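Local coordinates for LAR_0958 cell surface adhesin (Lactobacillus reuteri, PDB 4NG0), which is a cell-surface adhesin with a ubiquitin-like beta-grasp fold that probably helps the bacterium attach to host mucus, at residues Asp42-Thr47 / Ser62-Gly67; Thr54-Tyr59 / Ile91-Ile96; Gly32-Thr37 / Arg72-Asn77; Met1-Ser6 / Lys81-Ser86. All blocks are in the same frame, centred on the assembly; numbering follows the deposited sequence. Where two conformers were deposited one is given.

How the contacts relate
Contacts 1, 2 and 4 all lie in one mixed beta-sheet, while contact 3 ties a loop to the chain that follows helix 65-73. Contact 1 is the most central and is partly buried; the other three are at the surface. Strand 57-63 serves contacts 1 and 2, strand 83-92 contacts 2 and 4, and helix 65-73 contacts 1 and 3. Pairing is antiparallel in contacts 1 and 2 and parallel in contact 4. Contact 1 adds side-chain amide bonds, contact 2 packs Ile91 against Tyr59 and backbone carbonyls, contact 3 relies on two asparagines, and contact 4 lays the Tyr5 ring on Gly85. Contacts 1 and 4 touch through Tyr5 and Leu63.

Contact 1. Residues Asp42-Thr47 / Ser62-Gly67; sequences DFTWNT and SLNTTG
Asn64 turns its CG between its own backbone N and carbonyl carbon (chi1 60°), which lays its amide beside Asp42 and Thr44. Leu63 has CG opposite its backbone N (chi1 -173°), and this brings CD1 over one face of the Phe43 ring. Leu63 CD1 sits 4.0 Å from the centroid of the Phe43 ring, displaced toward the rim, in a CH-pi contact. Phe20 also meets this ring.

The backbones pair as an antiparallel hairpin of strands 43-45 and 57-63. Thr44 and Ser62 form the hydrogen-bonded pair: Thr44 N donates to Ser62 O at 2.8 Å, and Ser62 N donates to Thr44 O at 3.0 Å. Phe43 and Leu63 form the next, non-hydrogen-bonded pair. Beyond it, Asn64 N gives an almost straight bond to Asp42 O at 3.0 Å.

Asn64 is also the N-cap of helix 65-73. Asn64 OD1 accepts from Gly67 N at 2.8 Å, nearly in line with the side-chain C=O. Asn64 ND2 donates to Thr44 OG1 at 3.0 Å, within the amide plane, and also to Ala41 O. At the far end, Asn46 ND2 reaches Ser62 OG at 3.0 Å and has a further bond to Thr60. The Asp42 side chain packs against Gly67 CA, while its OD2 accepts from Thr39 N.

Both ends of the Asn64 amide are therefore used, which fixes its rotation. One residue ends the strand pairing, caps the helix and ties that helix start to the edge strand of the beta-grasp sheet.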
loop_
_atom_site.group_PDB
_atom_site.type_symbol
_atom_site.label_atom_id
_atom_site.label_comp_id
_atom_site.label_asym_id
_atom_site.label_seq_id
_atom_site.Cartn_x
_atom_site.Cartn_y
_atom_site.Cartn_z
ATOM N N ASP A 42 6.040 4.016 -3.328
ATOM C CA ASP A 42 4.865 4.805 -3.664
ATOM C C ASP A 42 3.814 4.805 -2.557
ATOM O O ASP A 42 2.780 5.460 -2.677
ATOM C CB ASP A 42 4.267 4.312 -4.981
ATOM C CG ASP A 42 5.137 4.655 -6.172
ATOM O OD1 ASP A 42 5.712 5.763 -6.182
ATOM O OD2 ASP A 42 5.244 3.822 -7.092
ATOM N N PHE A 43 4.093 4.067 -1.482
ATOM C CA PHE A 43 3.192 3.982 -0.341
ATOM C C PHE A 43 3.979 4.297 0.915
ATOM O O PHE A 43 5.155 3.957 1.016
ATOM C CB PHE A 43 2.584 2.575 -0.220
ATOM C CG PHE A 43 1.706 2.178 -1.379
ATOM C CD1 PHE A 43 2.260 1.746 -2.576
ATOM C CD2 PHE A 43 0.327 2.220 -1.256
ATOM C CE1 PHE A 43 1.447 1.371 -3.649
ATOM C CE2 PHE A 43 -0.492 1.844 -2.323
ATOM C CZ PHE A 43 0.072 1.433 -3.509
ATOM N N THR A 44 3.319 4.951 1.855
ATOM C CA THR A 44 3.946 5.302 3.127
ATOM C C THR A 44 3.272 4.574 4.282
ATOM O O THR A 44 2.048 4.544 4.377
ATOM C CB THR A 44 3.878 6.817 3.349
ATOM O OG1 THR A 44 4.674 7.453 2.345
ATOM C CG2 THR A 44 4.418 7.215 4.723
ATOM N N TRP A 45 4.080 3.974 5.151
ATOM C CA TRP A 45 3.578 3.398 6.387
ATOM C C TRP A 45 3.064 4.485 7.317
ATOM O O TRP A 45 3.768 5.471 7.568
ATOM C CB TRP A 45 4.711 2.672 7.104
ATOM C CG TRP A 45 5.117 1.368 6.484
ATOM C CD1 TRP A 45 6.106 1.160 5.570
ATOM C CD2 TRP A 45 4.561 0.078 6.778
ATOM N NE1 TRP A 45 6.188 -0.181 5.254
ATOM C CE2 TRP A 45 5.262 -0.866 6.001
ATOM C CE3 TRP A 45 3.540 -0.366 7.631
ATOM C CZ2 TRP A 45 4.966 -2.238 6.038
ATOM C CZ3 TRP A 45 3.248 -1.724 7.674
ATOM C CH2 TRP A 45 3.959 -2.645 6.884
ATOM N N ASN A 46 1.871 4.285 7.863
ATOM C CA ASN A 46 1.269 5.242 8.781
ATOM C C ASN A 46 1.689 4.929 10.215
ATOM O O ASN A 46 0.877 4.653 11.095
ATOM C CB ASN A 46 -0.255 5.260 8.588
ATOM C CG ASN A 46 -0.659 5.773 7.198
ATOM O OD1 ASN A 46 -0.146 6.791 6.720
ATOM N ND2 ASN A 46 -1.578 5.066 6.545
ATOM N N THR A 47 2.997 4.975 10.422
ATOM C CA THR A 47 3.620 4.692 11.698
ATOM C C THR A 47 4.244 5.971 12.252
ATOM O O THR A 47 4.323 6.974 11.550
ATOM C CB THR A 47 4.721 3.662 11.507
ATOM O OG1 THR A 47 5.586 4.101 10.453
ATOM C CG2 THR A 47 4.119 2.306 11.127
ATOM N N SER A 62 -0.643 4.145 3.064
ATOM C CA SER A 62 -1.410 4.977 2.143
ATOM C C SER A 62 -0.559 5.304 0.935
ATOM O O SER A 62 0.662 5.443 1.037
ATOM C CB SER A 62 -1.811 6.291 2.818
ATOM O OG SER A 62 -2.659 6.079 3.929
ATOM N N LEU A 63 -1.206 5.422 -0.223
ATOM C CA LEU A 63 -0.536 5.927 -1.406
ATOM C C LEU A 63 -0.070 7.350 -1.096
ATOM O O LEU A 63 -0.851 8.164 -0.594
ATOM C CB LEU A 63 -1.500 5.932 -2.597
ATOM C CG LEU A 63 -0.867 6.278 -3.949
ATOM C CD1 LEU A 63 -0.063 5.111 -4.506
ATOM C CD2 LEU A 63 -1.971 6.688 -4.927
ATOM N N ASN A 64 1.200 7.638 -1.384
ATOM C CA ASN A 64 1.758 8.957 -1.078
ATOM C C ASN A 64 1.803 9.836 -2.329
ATOM O O ASN A 64 1.362 9.408 -3.394
ATOM C CB ASN A 64 3.125 8.825 -0.384
ATOM C CG ASN A 64 4.156 8.109 -1.228
ATOM O OD1 ASN A 64 4.205 8.278 -2.441
ATOM N ND2 ASN A 64 4.995 7.301 -0.587
ATOM N N THR A 65 2.312 11.057 -2.214
ATOM C CA THR A 65 2.280 11.966 -3.366
ATOM C C THR A 65 3.186 11.499 -4.503
ATOM O O THR A 65 2.894 11.740 -5.677
ATOM C CB THR A 65 2.589 13.416 -2.968
ATOM O OG1 THR A 65 3.809 13.451 -2.226
ATOM C CG2 THR A 65 1.460 13.972 -2.110
ATOM N N THR A 66 4.276 10.824 -4.163
ATOM C CA THR A 66 5.115 10.176 -5.160
ATOM C C THR A 66 4.303 9.131 -5.928
ATOM O O THR A 66 4.375 9.045 -7.157
ATOM C CB THR A 66 6.352 9.535 -4.508
ATOM O OG1 THR A 66 7.121 10.553 -3.847
ATOM C CG2 THR A 66 7.217 8.854 -5.542
ATOM N N GLY A 67 3.507 8.356 -5.195
ATOM C CA GLY A 67 2.676 7.325 -5.792
ATOM C C GLY A 67 1.565 7.874 -6.658
ATOM O O GLY A 67 1.257 7.307 -7.707
#

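Contact 2. Residues Thr54-Tyr59 / Ile91-Ile96; sequences TDAGKY and INPLGI
Two backbone hydrogen bonds join Gly57 and Ile91, the one bridged pair of this contact. Gly57 N donates to Ile91 O at 2.9 Å. Ile91 N returns a bond to Gly57 O at 2.8 Å. This is an antiparallel hydrogen-bonded pair between the start of strand 57-63 and the end of strand 83-92. The pairing of these strands continues at Tyr59 and Tyr89. Just before the bridge, Ala56 CA makes a CA-H...O contact with Ile91 O.

Van der Waals contacts centre on Ile91, which is buried. Its CG1 stands opposite the carbonyl carbon (chi1 -62°) and the chain then runs extended, so that CD1 reaches into the bend made by residues 54-56. There the methyl lies against two carbonyl oxygens: Ile91 CD1 is 3.4 Å from Asp55 O and 3.5 Å from Thr54 O. The apolar contact is with Tyr59. Ile91 CD1 comes 4.0 Å from Tyr59 CE1, and the two side chains meet at a slant.

One side-chain hydrogen bond shapes the bend itself. Tyr59 OH donates to Asp55 O at 2.7 Å, coming from above the plane of that carbonyl. The phenol thus spans the bend and passes close to Gly57.

The chemistry separates two roles. The Gly57-Ile91 bonds join the strand ends of the beta-grasp sheet, and Ile91 fills the bend with hydrocarbon. The Asp55 carbonyl keeps a polar partner in Tyr59 although a methyl group lies against it.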
loop_
_atom_site.group_PDB
_atom_site.type_symbol
_atom_site.label_atom_id
_atom_site.label_comp_id
_atom_site.label_asym_id
_atom_site.label_seq_id
_atom_site.Cartn_x
_atom_site.Cartn_y
_atom_site.Cartn_z
ATOM N N THR A 54 8.292 -3.292 13.054
ATOM C CA THR A 54 8.765 -4.619 13.446
ATOM C C THR A 54 7.839 -5.279 14.473
ATOM O O THR A 54 7.554 -6.480 14.389
ATOM C CB THR A 54 10.183 -4.518 14.022
ATOM O OG1 THR A 54 11.066 -4.133 12.961
ATOM C CG2 THR A 54 10.649 -5.853 14.585
ATOM N N ASP A 55 7.367 -4.499 15.440
ATOM C CA ASP A 55 6.537 -5.036 16.528
ATOM C C ASP A 55 5.180 -5.534 16.046
ATOM O O ASP A 55 4.611 -5.004 15.083
ATOM C CB ASP A 55 6.306 -3.959 17.585
ATOM C CG ASP A 55 7.562 -3.618 18.360
ATOM O OD1 ASP A 55 8.457 -4.480 18.484
ATOM O OD2 ASP A 55 7.629 -2.468 18.846
ATOM N N ALA A 56 4.664 -6.544 16.743
ATOM C CA ALA A 56 3.311 -7.020 16.497
ATOM C C ALA A 56 2.339 -5.870 16.640
ATOM O O ALA A 56 2.465 -5.036 17.533
ATOM C CB ALA A 56 2.952 -8.137 17.459
ATOM N N GLY A 57 1.368 -5.824 15.739
ATOM C CA GLY A 57 0.424 -4.734 15.714
ATOM C C GLY A 57 -0.337 -4.710 14.412
ATOM O O GLY A 57 -0.045 -5.482 13.488
ATOM N N LYS A 58 -1.325 -3.821 14.351
ATOM C CA LYS A 58 -2.121 -3.609 13.150
ATOM C C LYS A 58 -1.775 -2.236 12.597
ATOM O O LYS A 58 -1.874 -1.232 13.313
ATOM C CB LYS A 58 -3.619 -3.689 13.475
ATOM C CG LYS A 58 -4.534 -3.658 12.250
ATOM C CD LYS A 58 -6.001 -3.713 12.679
ATOM C CE LYS A 58 -6.942 -3.464 11.514
ATOM N NZ LYS A 58 -8.361 -3.354 11.961
ATOM N N TYR A 59 -1.362 -2.199 11.332
ATOM C CA TYR A 59 -0.857 -0.981 10.706
ATOM C C TYR A 59 -1.576 -0.701 9.399
ATOM O O TYR A 59 -2.210 -1.590 8.826
ATOM C CB TYR A 59 0.640 -1.150 10.401
ATOM C CG TYR A 59 1.461 -1.517 11.610
ATOM C CD1 TYR A 59 1.777 -2.844 11.899
ATOM C CD2 TYR A 59 1.908 -0.537 12.472
ATOM C CE1 TYR A 59 2.524 -3.174 13.015
ATOM C CE2 TYR A 59 2.664 -0.854 13.604
ATOM C CZ TYR A 59 2.971 -2.173 13.860
ATOM O OH TYR A 59 3.726 -2.506 14.973
ATOM N N ILE A 91 1.154 -7.383 11.740
ATOM C CA ILE A 91 2.215 -8.257 12.217
ATOM C C ILE A 91 1.629 -9.013 13.409
ATOM O O ILE A 91 1.248 -8.417 14.407
ATOM C CB ILE A 91 3.465 -7.464 12.636
ATOM C CG1 ILE A 91 4.040 -6.700 11.444
ATOM C CG2 ILE A 91 4.520 -8.402 13.202
ATOM C CD1 ILE A 91 5.259 -5.833 11.806
ATOM N N ASN A 92 1.514 -10.328 13.279
ATOM C CA ASN A 92 0.952 -11.145 14.343
ATOM C C ASN A 92 2.029 -11.559 15.339
ATOM O O ASN A 92 3.179 -11.756 14.951
ATOM C CB ASN A 92 0.274 -12.375 13.740
ATOM C CG ASN A 92 -0.981 -12.022 12.965
ATOM O OD1 ASN A 92 -1.896 -11.414 13.515
ATOM N ND2 ASN A 92 -1.010 -12.363 11.688
ATOM N N PRO A 93 1.678 -11.701 16.625
ATOM C CA PRO A 93 2.690 -12.146 17.592
ATOM C C PRO A 93 3.180 -13.552 17.261
ATOM O O PRO A 93 2.448 -14.344 16.659
ATOM C CB PRO A 93 1.937 -12.153 18.929
ATOM C CG PRO A 93 0.738 -11.263 18.722
ATOM C CD PRO A 93 0.384 -11.401 17.263
ATOM N N LEU A 94 4.411 -13.851 17.657
ATOM C CA LEU A 94 5.011 -15.160 17.433
ATOM C C LEU A 94 4.629 -16.115 18.547
ATOM O O LEU A 94 4.860 -15.831 19.724
ATOM C CB LEU A 94 6.536 -15.012 17.383
ATOM C CG LEU A 94 7.363 -16.301 17.342
ATOM C CD1 LEU A 94 6.996 -17.142 16.141
ATOM C CD2 LEU A 94 8.855 -15.959 17.331
ATOM N N GLY A 95 4.030 -17.240 18.164
ATOM C CA GLY A 95 3.672 -18.264 19.132
ATOM C C GLY A 95 4.891 -18.951 19.717
ATOM O O GLY A 95 5.755 -19.435 18.984
ATOM N N ILE A 96 4.939 -18.986 21.043
ATOM C CA ILE A 96 6.002 -19.656 21.786
ATOM C C ILE A 96 5.345 -20.772 22.584
ATOM O O ILE A 96 4.556 -20.513 23.488
ATOM C CB ILE A 96 6.734 -18.658 22.732
ATOM C CG1 ILE A 96 7.301 -17.466 21.937
ATOM C CG2 ILE A 96 7.795 -19.368 23.585
ATOM C CD1 ILE A 96 8.366 -17.832 20.927
#

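Contact 3. Residues Gly32-Thr37 / Arg72-Asn77; sequences GLNTST and RKANPN
An Asx turn at Asn34 shapes the loop between strands 26-28 and 43-45, where it meets the chain that follows helix 65-73. Asn34 and Asn75 make the main link between these two parts of the beta-grasp domain. The Asn75 side-chain amide binds the backbone of Asn34 at both its N and its O. Asn34 N donates to Asn75 OD1 at 2.8 Å, nearly straight and on a lone pair of the amide oxygen. Asn75 ND2 donates back to Asn34 O at 3.0 Å, somewhat tilted. The same ND2 also bonds Leu71 O in the helix, which helps hold the buried amide in place.

The Asn34 side chain works in both directions. CG opposite its backbone N (chi1 177°) lets Asn34 ND2 reach Ala74 O at 3.2 Å, with a bent approach. On the other branch, Asn34 OD1 accepts from Ser36 N, closing the Asx turn, and from Ser36 OG at 2.8 Å.

Van der Waals contacts flank these bonds. Ala74 CB rests against Asn34 ND2 and meets Thr37 OG1 at 3.7 Å. The Leu33 and Asn75 side chains cross at about a right angle, with Leu33 CD1 against the amide, and Leu33 also packs on Trp27. A water gives Asn75 OD1 a second donor, at 2.7 Å from its oxygen to OD1.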
loop_
_atom_site.group_PDB
_atom_site.type_symbol
_atom_site.label_atom_id
_atom_site.label_comp_id
_atom_site.label_asym_id
_atom_site.label_seq_id
_atom_site.Cartn_x
_atom_site.Cartn_y
_atom_site.Cartn_z
ATOM N N GLY A 32 -8.893 -0.663 -17.266
ATOM C CA GLY A 32 -7.684 -0.336 -17.999
ATOM C C GLY A 32 -6.682 0.522 -17.250
ATOM O O GLY A 32 -5.634 0.862 -17.797
ATOM N N LEU A 33 -6.992 0.875 -16.004
ATOM C CA LEU A 33 -6.036 1.594 -15.179
ATOM C C LEU A 33 -4.724 0.829 -15.129
ATOM O O LEU A 33 -4.707 -0.373 -14.845
ATOM C CB LEU A 33 -6.580 1.764 -13.754
ATOM C CG LEU A 33 -5.689 2.520 -12.767
ATOM C CD1 LEU A 33 -5.676 4.013 -13.054
ATOM C CD2 LEU A 33 -6.139 2.242 -11.347
ATOM N N ASN A 34 -3.631 1.530 -15.408
ATOM C CA ASN A 34 -2.301 0.933 -15.397
ATOM C C ASN A 34 -1.614 1.145 -14.047
ATOM O O ASN A 34 -1.221 2.267 -13.704
ATOM C CB ASN A 34 -1.476 1.531 -16.544
ATOM C CG ASN A 34 -0.040 1.031 -16.577
ATOM O OD1 ASN A 34 0.322 0.049 -15.926
ATOM N ND2 ASN A 34 0.790 1.713 -17.359
ATOM N N THR A 35 -1.470 0.059 -13.285
ATOM C CA THR A 35 -0.845 0.116 -11.965
ATOM C C THR A 35 0.492 -0.623 -11.931
ATOM O O THR A 35 1.087 -0.815 -10.863
ATOM C CB THR A 35 -1.782 -0.464 -10.886
ATOM O OG1 THR A 35 -2.061 -1.838 -11.180
ATOM C CG2 THR A 35 -3.092 0.310 -10.863
ATOM N N SER A 36 0.968 -1.020 -13.106
ATOM C CA SER A 36 2.147 -1.878 -13.217
ATOM C C SER A 36 3.467 -1.203 -12.825
ATOM O O SER A 36 4.468 -1.884 -12.615
ATOM C CB SER A 36 2.265 -2.427 -14.643
ATOM O OG SER A 36 2.635 -1.401 -15.545
ATOM N N THR A 37 3.472 0.121 -12.717
ATOM C CA THR A 37 4.709 0.842 -12.443
ATOM C C THR A 37 4.903 1.183 -10.964
ATOM O O THR A 37 5.972 1.663 -10.576
ATOM C CB THR A 37 4.814 2.142 -13.259
ATOM O OG1 THR A 37 3.885 3.106 -12.747
ATOM C CG2 THR A 37 4.542 1.878 -14.743
ATOM N N ARG A 72 -0.412 8.687 -12.116
ATOM C CA ARG A 72 -0.846 9.615 -13.157
ATOM C C ARG A 72 0.021 9.494 -14.413
ATOM O O ARG A 72 -0.492 9.472 -15.542
ATOM C CB ARG A 72 -0.868 11.040 -12.608
ATOM C CG ARG A 72 -1.966 11.231 -11.570
ATOM C CD ARG A 72 -2.118 12.682 -11.147
ATOM N NE ARG A 72 -3.331 12.874 -10.359
ATOM C CZ ARG A 72 -3.360 12.972 -9.034
ATOM N NH1 ARG A 72 -2.231 12.910 -8.337
ATOM N NH2 ARG A 72 -4.514 13.143 -8.405
ATOM N N LYS A 73 1.332 9.376 -14.218
ATOM C CA LYS A 73 2.275 9.237 -15.325
ATOM C C LYS A 73 2.007 7.972 -16.148
ATOM O O LYS A 73 2.171 7.958 -17.373
ATOM C CB LYS A 73 3.707 9.235 -14.783
ATOM C CG LYS A 73 4.795 9.178 -15.840
ATOM C CD LYS A 73 6.161 9.366 -15.196
ATOM C CE LYS A 73 7.282 9.321 -16.223
ATOM N NZ LYS A 73 7.426 7.968 -16.823
ATOM N N ALA A 74 1.569 6.914 -15.474
ATOM C CA ALA A 74 1.318 5.636 -16.132
ATOM C C ALA A 74 -0.015 5.618 -16.878
ATOM O O ALA A 74 -0.323 4.655 -17.592
ATOM C CB ALA A 74 1.361 4.500 -15.110
ATOM N N ASN A 75 -0.809 6.674 -16.704
ATOM C CA ASN A 75 -2.138 6.741 -17.305
ATOM C C ASN A 75 -2.404 8.043 -18.059
ATOM O O ASN A 75 -3.305 8.797 -17.704
ATOM C CB ASN A 75 -3.191 6.504 -16.223
ATOM C CG ASN A 75 -3.139 5.095 -15.681
ATOM O OD1 ASN A 75 -3.755 4.186 -16.240
ATOM N ND2 ASN A 75 -2.384 4.894 -14.596
ATOM N N PRO A 76 -1.619 8.299 -19.120
ATOM C CA PRO A 76 -1.653 9.590 -19.822
ATOM C C PRO A 76 -2.973 9.914 -20.513
ATOM O O PRO A 76 -3.215 11.085 -20.828
ATOM C CB PRO A 76 -0.531 9.453 -20.857
ATOM C CG PRO A 76 -0.383 7.991 -21.064
ATOM C CD PRO A 76 -0.623 7.390 -19.711
ATOM N N ASN A 77 -3.822 8.918 -20.748
ATOM C CA ASN A 77 -5.102 9.201 -21.387
ATOM C C ASN A 77 -6.118 9.773 -20.419
ATOM O O ASN A 77 -7.211 10.174 -20.817
ATOM C CB ASN A 77 -5.664 7.960 -22.075
ATOM C CG ASN A 77 -4.898 7.599 -23.315
ATOM O OD1 ASN A 77 -4.309 8.465 -23.970
ATOM N ND2 ASN A 77 -4.892 6.315 -23.648
HETATM O O HOH W 1 -4.171 3.748 -18.896
#

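Contact 4. Residues Met1-Ser6 / Lys81-Ser86; sequences MKVTYS and KTISGS
Backbone hydrogen bonds knit strand 3-6 to strand 83-85 in parallel. The first and last strands of the domain thus run side by side in the same direction, as in beta-grasp folds. Tyr5 N donates to Ser84 O at 3.0 Å, and Ser84 N donates to Val3 O at 3.2 Å. Farther along, Ser86 N reaches Tyr5 O at 3.1 Å. CA-H...O contacts from Thr4 and Ser6 add to this pairing.

The aromatic contact is Tyr5 over Gly85. Tyr5 places CG between its backbone N and carbonyl carbon (chi1 62°), folding the ring across the neighbouring strand. Gly85 CA lies under the centre of one face, 3.4 Å from the centroid of the Tyr5 ring and only 7° off the ring normal. In this close CH-pi contact the glycine backbone lies flat against the ring. Ile83 CG2 comes to the ring edge, 4.2 Å from Tyr5 CD1.

Two waters bridge side-chain hydroxyls to backbone oxygens. One water donates to Val3 O and also bonds Thr82 OG1 and Ser84 OG. A second joins Tyr5 OH to Gly85 O. Lys2 NZ makes only a weak bond to Thr82 OG1, at 3.4 Å.

The two strands lie in the middle of the sheet. Strand 26-28 flanks residues 3-6, with Trp27 against Val3, Tyr5 and Ile83. Across strand 83-92, the Tyr5 hydroxyl hydrogen-bonds Leu63 N at the end of strand 57-63, just before helix 65-73.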
loop_
_atom_site.group_PDB
_atom_site.type_symbol
_atom_site.label_atom_id
_atom_site.label_comp_id
_atom_site.label_asym_id
_atom_site.label_seq_id
_atom_site.Cartn_x
_atom_site.Cartn_y
_atom_site.Cartn_z
ATOM N N MET A 1 -16.431 4.992 -11.871
ATOM C CA MET A 1 -15.899 6.296 -12.247
ATOM C C MET A 1 -15.069 6.905 -11.123
ATOM O O MET A 1 -14.860 8.118 -11.088
ATOM C CB MET A 1 -17.029 7.240 -12.646
ATOM N N LYS A 2 -14.598 6.057 -10.211
ATOM C CA LYS A 2 -13.775 6.505 -9.088
ATOM C C LYS A 2 -12.682 5.487 -8.759
ATOM O O LYS A 2 -12.961 4.326 -8.436
ATOM C CB LYS A 2 -14.640 6.787 -7.860
ATOM C CG LYS A 2 -14.269 8.060 -7.122
ATOM C CD LYS A 2 -15.257 8.362 -6.010
ATOM C CE LYS A 2 -14.798 9.542 -5.168
ATOM N NZ LYS A 2 -14.646 10.785 -5.977
ATOM N N VAL A 3 -11.432 5.935 -8.839
ATOM C CA VAL A 3 -10.287 5.058 -8.638
ATOM C C VAL A 3 -10.046 4.829 -7.160
ATOM O O VAL A 3 -9.845 5.774 -6.395
ATOM C CB VAL A 3 -9.014 5.660 -9.270
ATOM C CG1 VAL A 3 -7.802 4.780 -8.981
ATOM C CG2 VAL A 3 -9.208 5.836 -10.780
ATOM N N THR A 4 -10.073 3.564 -6.759
ATOM C CA THR A 4 -9.851 3.223 -5.362
ATOM C C THR A 4 -8.889 2.056 -5.233
ATOM O O THR A 4 -8.745 1.251 -6.150
ATOM C CB THR A 4 -11.167 2.886 -4.643
ATOM O OG1 THR A 4 -11.804 1.807 -5.320
ATOM C CG2 THR A 4 -12.112 4.085 -4.644
ATOM N N TYR A 5 -8.221 1.980 -4.088
ATOM C CA TYR A 5 -7.363 0.837 -3.778
ATOM C C TYR A 5 -7.754 0.235 -2.437
ATOM O O TYR A 5 -8.283 0.918 -1.554
ATOM C CB TYR A 5 -5.869 1.219 -3.807
ATOM C CG TYR A 5 -5.423 2.264 -2.798
ATOM C CD1 TYR A 5 -5.448 3.618 -3.115
ATOM C CD2 TYR A 5 -4.954 1.889 -1.536
ATOM C CE1 TYR A 5 -5.032 4.576 -2.205
ATOM C CE2 TYR A 5 -4.536 2.838 -0.619
ATOM C CZ TYR A 5 -4.582 4.178 -0.955
ATOM O OH TYR A 5 -4.163 5.114 -0.028
ATOM N N SER A 6 -7.493 -1.060 -2.305
ATOM C CA SER A 6 -7.745 -1.784 -1.077
ATOM C C SER A 6 -6.703 -2.883 -0.971
ATOM O O SER A 6 -5.840 -3.012 -1.826
ATOM C CB SER A 6 -9.148 -2.396 -1.096
ATOM O OG SER A 6 -9.258 -3.350 -2.139
ATOM N N LYS A 81 -8.435 12.573 -10.999
ATOM C CA LYS A 81 -8.679 13.692 -10.082
ATOM C C LYS A 81 -8.833 13.293 -8.612
ATOM O O LYS A 81 -8.592 14.114 -7.729
ATOM C CB LYS A 81 -9.912 14.474 -10.510
ATOM C CG LYS A 81 -9.825 15.092 -11.895
ATOM C CD LYS A 81 -11.106 15.845 -12.177
ATOM C CE LYS A 81 -11.064 16.570 -13.499
ATOM N NZ LYS A 81 -12.370 17.244 -13.724
ATOM N N THR A 82 -9.276 12.065 -8.353
ATOM C CA THR A 82 -9.264 11.530 -6.993
ATOM C C THR A 82 -8.649 10.144 -6.997
ATOM O O THR A 82 -8.821 9.388 -7.947
ATOM C CB THR A 82 -10.673 11.419 -6.350
ATOM O OG1 THR A 82 -11.481 10.463 -7.057
ATOM C CG2 THR A 82 -11.362 12.745 -6.361
ATOM N N ILE A 83 -7.926 9.824 -5.926
ATOM C CA ILE A 83 -7.468 8.467 -5.680
ATOM C C ILE A 83 -7.697 8.220 -4.190
ATOM O O ILE A 83 -7.160 8.942 -3.359
ATOM C CB ILE A 83 -5.982 8.289 -6.025
ATOM C CG1 ILE A 83 -5.702 8.713 -7.477
ATOM C CG2 ILE A 83 -5.569 6.828 -5.790
ATOM C CD1 ILE A 83 -4.237 8.947 -7.782
ATOM N N SER A 84 -8.524 7.228 -3.865
ATOM C CA SER A 84 -8.936 6.986 -2.481
ATOM C C SER A 84 -8.647 5.540 -2.138
ATOM O O SER A 84 -8.801 4.666 -2.986
ATOM C CB SER A 84 -10.440 7.196 -2.353
ATOM O OG SER A 84 -10.853 8.342 -3.081
ATOM N N GLY A 85 -8.264 5.249 -0.904
ATOM C CA GLY A 85 -8.067 3.857 -0.568
ATOM C C GLY A 85 -7.744 3.590 0.876
ATOM O O GLY A 85 -7.643 4.506 1.693
ATOM N N SER A 86 -7.585 2.307 1.179
ATOM C CA SER A 86 -7.247 1.831 2.511
ATOM C C SER A 86 -6.446 0.549 2.345
ATOM O O SER A 86 -6.737 -0.251 1.472
ATOM C CB SER A 86 -8.526 1.566 3.321
ATOM O OG SER A 86 -8.237 1.060 4.621
HETATM O O HOH W 2 -11.380 8.001 -5.738
HETATM O O HOH W 3 -5.041 5.346 2.907
#